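Local atomic coordinates of putative efflux transporter (PDB entry 4L8J), a protein that probably serves as the periplasmic adaptor, or membrane-fusion, subunit of a bacterial efflux pump, linking an inner-membrane transporter to an outer-membrane channel. Residues Ala86-Glu89 against Arg90-Leu94; Val109-Tyr112 against Gln113-Lys116. All coordinates share one frame; numbering follows the deposited sequence.

Interaction 1: residues Ala86-Glu89 against Arg90-Leu94; sequences AQVE and RNKRL
Glu89 and Lys92, three residues apart on one helix, form the salt bridge of this contact. Lys92 NZ donates to Glu89 OE2 at 2.9 Å, arriving on the syn side of the carboxylate and 19° out of its plane. The glutamate bends at chi2 (-47°), which turns its carboxylate toward the lysine, while the lysine chain runs extended beyond CG and brings CE within 3.5 Å of Glu89 OE2.

Among the other polar groups, Arg90 reaches back along the helix. Ala86 O lies over one face of the Arg90 guanidinium, 3.8 Å above its plane and over its centre. Gln87 OE1 comes to the edge of the same group in one of two modelled conformers, so that approach is uncertain. Asn91, buried beside Val88, sends ND2 to Ser108 OG of helix 102-127; a leucine in its place would probably leave the Ser108 hydroxyl without this partner at the helix interface.

Backbone bonds one helical turn long tie the two halves together: Arg90 N to Ala86 O, Asn91 N to Gln87 O and Lys92 N to Val88 O, with a weak fourth from Arg93 N to Glu89 O.

The apolar share is small. Val88 CG1 lies 4.1 Å from Lys92 CE, and its isopropyl group otherwise packs on helix 102-127.

Lys92 thus spans two environments, its methylenes beside Val88 and Tyr105 and its ammonium paired with Glu89, whereas the short valine and asparagine suit the close approach of the second helix.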
loop_
_atom_site.group_PDB
_atom_site.type_symbol
_atom_site.label_atom_id
_atom_site.label_comp_id
_atom_site.label_asym_id
_atom_site.label_seq_id
_atom_site.Cartn_x
_atom_site.Cartn_y
_atom_site.Cartn_z
ATOM N N ALA A 86 -39.453 74.135 34.067
ATOM C CA ALA A 86 -40.433 75.140 33.652
ATOM C C ALA A 86 -39.847 76.556 33.813
ATOM O O ALA A 86 -40.042 77.394 32.918
ATOM C CB ALA A 86 -41.709 74.992 34.459
ATOM N N GLN A 87 -39.125 76.800 34.951
ATOM C CA GLN A 87 -38.522 78.099 35.208
ATOM C C GLN A 87 -37.422 78.418 34.160
ATOM O O GLN A 87 -37.406 79.549 33.681
ATOM C CB GLN A 87 -37.994 78.223 36.650
ATOM C CG GLN A 87 -37.755 79.683 37.088
ATOM C CD GLN A 87 -39.041 80.485 37.093
ATOM O OE1 GLN A 87 -39.952 80.215 37.863
ATOM N NE2 GLN A 87 -39.186 81.420 36.167
ATOM N N VAL A 88 -36.576 77.440 33.729
ATOM C CA VAL A 88 -35.537 77.703 32.705
ATOM C C VAL A 88 -36.155 77.992 31.337
ATOM O O VAL A 88 -35.603 78.826 30.618
ATOM C CB VAL A 88 -34.432 76.608 32.566
ATOM C CG1 VAL A 88 -33.260 77.102 31.714
ATOM C CG2 VAL A 88 -33.902 76.216 33.913
ATOM N N GLU A 89 -37.263 77.300 30.960
ATOM C CA GLU A 89 -37.911 77.506 29.652
ATOM C C GLU A 89 -38.502 78.888 29.561
ATOM O O GLU A 89 -38.360 79.545 28.532
ATOM C CB GLU A 89 -38.976 76.433 29.352
ATOM C CG GLU A 89 -38.374 75.151 28.796
ATOM C CD GLU A 89 -37.357 75.298 27.674
ATOM O OE1 GLU A 89 -37.698 75.891 26.624
ATOM O OE2 GLU A 89 -36.216 74.809 27.847
ATOM N N ARG A 90 -39.070 79.358 30.673
ATOM C CA ARG A 90 -39.608 80.695 30.864
ATOM C C ARG A 90 -38.500 81.719 30.708
ATOM O O ARG A 90 -38.664 82.685 29.964
ATOM C CB ARG A 90 -40.206 80.800 32.269
ATOM C CG ARG A 90 -41.619 81.300 32.327
ATOM C CD ARG A 90 -42.121 81.170 33.747
ATOM N NE ARG A 90 -42.911 79.953 33.944
ATOM C CZ ARG A 90 -42.796 79.133 34.986
ATOM N NH1 ARG A 90 -41.914 79.389 35.949
ATOM N NH2 ARG A 90 -43.563 78.055 35.076
ATOM N N ASN A 91 -37.355 81.498 31.402
ATOM C CA ASN A 91 -36.198 82.408 31.364
ATOM C C ASN A 91 -35.535 82.423 29.994
ATOM O O ASN A 91 -35.006 83.467 29.619
ATOM C CB ASN A 91 -35.199 82.102 32.484
ATOM C CG ASN A 91 -35.800 82.451 33.832
ATOM O OD1 ASN A 91 -36.895 82.989 33.895
ATOM N ND2 ASN A 91 -35.131 82.146 34.941
ATOM N N LYS A 92 -35.618 81.320 29.219
ATOM C CA LYS A 92 -35.079 81.295 27.844
ATOM C C LYS A 92 -35.858 82.308 26.998
ATOM O O LYS A 92 -35.262 83.099 26.265
ATOM C CB LYS A 92 -35.167 79.894 27.217
ATOM C CG LYS A 92 -34.132 78.946 27.742
ATOM C CD LYS A 92 -34.176 77.605 27.041
ATOM C CE LYS A 92 -33.222 76.614 27.668
ATOM N NZ LYS A 92 -33.404 75.254 27.103
ATOM N N ARG A 93 -37.200 82.318 27.162
ATOM C CA ARG A 93 -38.098 83.234 26.461
ATOM C C ARG A 93 -37.878 84.674 26.906
ATOM O O ARG A 93 -37.800 85.541 26.037
ATOM C CB ARG A 93 -39.559 82.819 26.647
ATOM C CG ARG A 93 -40.019 81.808 25.609
ATOM C CD ARG A 93 -41.534 81.829 25.395
ATOM N NE ARG A 93 -42.297 81.880 26.647
ATOM C CZ ARG A 93 -42.548 80.833 27.427
ATOM N NH1 ARG A 93 -42.098 79.627 27.099
ATOM N NH2 ARG A 93 -43.244 80.984 28.545
ATOM N N LEU A 94 -37.722 84.921 28.237
ATOM C CA LEU A 94 -37.444 86.238 28.835
ATOM C C LEU A 94 -36.077 86.799 28.409
ATOM O O LEU A 94 -35.945 88.016 28.198
ATOM C CB LEU A 94 -37.478 86.154 30.378
ATOM C CG LEU A 94 -38.828 85.992 31.081
ATOM C CD1 LEU A 94 -38.623 85.750 32.560
ATOM C CD2 LEU A 94 -39.686 87.221 30.916
#

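Interaction 2: residues Val109-Tyr112 against Gln113-Lys116; sequences VANY and QKAK
Tyr112 and Lys116, one helical turn apart, run side by side and point the same way. Both carry CG anti to the backbone N (chi1 168° for the tyrosine, -174° for the lysine), and this shared choice sets the two chains alongside each other. The lysine's methylenes follow the ring toward its hydroxyl: Lys116 CD is 4.0 Å from Tyr112 CE2 and 3.8 Å from Tyr112 OH, an oblique approach. A long aliphatic chain suits this place because it can lie along an aromatic ring; it then bends at chi4, and Lys116 NZ makes a weak hydrogen bond to a bound glycerol, probably from crystallisation. The phenol end is engaged across the helix pair, where Tyr112 OH is hydrogen-bonded to Tyr81 OH and the two rings meet.

Lys114 takes the other common rotamer, with CG beside its backbone N, and its chain bends only at the last torsion. That bend turns NZ back over the preceding turn, 3.6 Å from Ala110 CB, where it makes a weak hydrogen bond of 3.4 Å to Ala110 O. The same carbonyl accepts Lys114 N at 3.1 Å; the small methyl of Ala110 does not obstruct the folded lysine.

Gln113 CG, placed by chi1, comes to 3.4 Å from Val109 O; the bend at chi2 then turns the amide toward the tyrosine ring, their planes 59° apart. Beneath, Gln113 N, Lys116 N and Ala115 N bond to Val109 O, Tyr112 O and Asn111 O.

Tyr112 and Ala115 face the partner helix, Lys116 lies at its margin, and Asn111, Gln113 and Lys114 are exposed, as expected in the antiparallel helical hairpin of HlyD-type adaptors.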
loop_
_atom_site.group_PDB
_atom_site.type_symbol
_atom_site.label_atom_id
_atom_site.label_comp_id
_atom_site.label_asym_id
_atom_site.label_seq_id
_atom_site.Cartn_x
_atom_site.Cartn_y
_atom_site.Cartn_z
ATOM N N VAL A 109 -30.213 78.145 34.989
ATOM C CA VAL A 109 -29.609 76.993 34.275
ATOM C C VAL A 109 -28.854 76.079 35.274
ATOM O O VAL A 109 -28.920 74.841 35.173
ATOM C CB VAL A 109 -28.665 77.441 33.129
ATOM C CG1 VAL A 109 -27.915 76.259 32.535
ATOM C CG2 VAL A 109 -29.442 78.182 32.040
ATOM N N ALA A 110 -28.081 76.694 36.184
ATOM C CA ALA A 110 -27.315 75.963 37.195
ATOM C C ALA A 110 -28.272 75.199 38.117
ATOM O O ALA A 110 -28.045 74.022 38.374
ATOM C CB ALA A 110 -26.440 76.931 37.992
ATOM N N ASN A 111 -29.380 75.829 38.527
ATOM C CA ASN A 111 -30.420 75.211 39.361
ATOM C C ASN A 111 -31.087 74.022 38.663
ATOM O O ASN A 111 -31.408 73.020 39.308
ATOM C CB ASN A 111 -31.486 76.237 39.738
ATOM C CG ASN A 111 -31.091 77.209 40.832
ATOM O OD1 ASN A 111 -30.054 77.064 41.492
ATOM N ND2 ASN A 111 -31.946 78.211 41.081
ATOM N N TYR A 112 -31.292 74.133 37.346
ATOM C CA TYR A 112 -31.891 73.078 36.535
ATOM C C TYR A 112 -30.978 71.849 36.504
ATOM O O TYR A 112 -31.468 70.740 36.696
ATOM C CB TYR A 112 -32.172 73.597 35.116
ATOM C CG TYR A 112 -32.532 72.509 34.131
ATOM C CD1 TYR A 112 -33.804 71.941 34.123
ATOM C CD2 TYR A 112 -31.580 71.996 33.255
ATOM C CE1 TYR A 112 -34.125 70.900 33.253
ATOM C CE2 TYR A 112 -31.887 70.951 32.387
ATOM C CZ TYR A 112 -33.169 70.425 32.370
ATOM O OH TYR A 112 -33.473 69.400 31.508
ATOM N N GLN A 113 -29.661 72.029 36.260
ATOM C CA GLN A 113 -28.731 70.898 36.229
ATOM C C GLN A 113 -28.668 70.209 37.604
ATOM O O GLN A 113 -28.643 68.988 37.659
ATOM C CB GLN A 113 -27.329 71.322 35.755
ATOM C CG GLN A 113 -27.328 71.976 34.343
ATOM C CD GLN A 113 -27.510 71.068 33.124
ATOM O OE1 GLN A 113 -27.888 69.886 33.206
ATOM N NE2 GLN A 113 -27.243 71.621 31.945
ATOM N N LYS A 114 -28.685 70.992 38.704
ATOM C CA LYS A 114 -28.702 70.475 40.077
ATOM C C LYS A 114 -29.943 69.608 40.275
ATOM O O LYS A 114 -29.811 68.469 40.695
ATOM C CB LYS A 114 -28.661 71.638 41.099
ATOM C CG LYS A 114 -27.263 72.252 41.230
ATOM C CD LYS A 114 -27.288 73.720 41.693
ATOM C CE LYS A 114 -25.921 74.383 41.681
ATOM N NZ LYS A 114 -25.323 74.469 40.314
ATOM N N ALA A 115 -31.135 70.131 39.910
ATOM C CA ALA A 115 -32.416 69.426 39.999
ATOM C C ALA A 115 -32.424 68.170 39.109
ATOM O O ALA A 115 -32.889 67.127 39.546
ATOM C CB ALA A 115 -33.550 70.353 39.611
ATOM N N LYS A 116 -31.876 68.275 37.881
ATOM C CA LYS A 116 -31.759 67.176 36.923
ATOM C C LYS A 116 -30.899 66.048 37.501
ATOM O O LYS A 116 -31.322 64.894 37.468
ATOM C CB LYS A 116 -31.174 67.676 35.580
ATOM C CG LYS A 116 -31.167 66.612 34.495
ATOM C CD LYS A 116 -30.792 67.165 33.130
ATOM C CE LYS A 116 -31.106 66.177 32.038
ATOM N NZ LYS A 116 -32.564 65.870 31.958
#

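In the fold
Interaction 1 lies on helix 68-95 and interaction 2 on helix 102-127, consecutive helices joined by a short loop. The contacts come in series along the chain, with centres 13 Å apart, and face each other across the hairpin: Val88 CG2 packs 3.4 Å from Tyr112 CB, and Val88 CG1 meets Val109 CG2 at 4.0 Å. Both belong to the barrel-sandwich region of HlyD/CusB-type membrane-fusion proteins. Their centres are about 60 and 52 Å from that of the chain, so they belong to the far end of an elongated molecule. In related adaptors such a hairpin tip approaches the outer-membrane channel, and a similar role is plausible here.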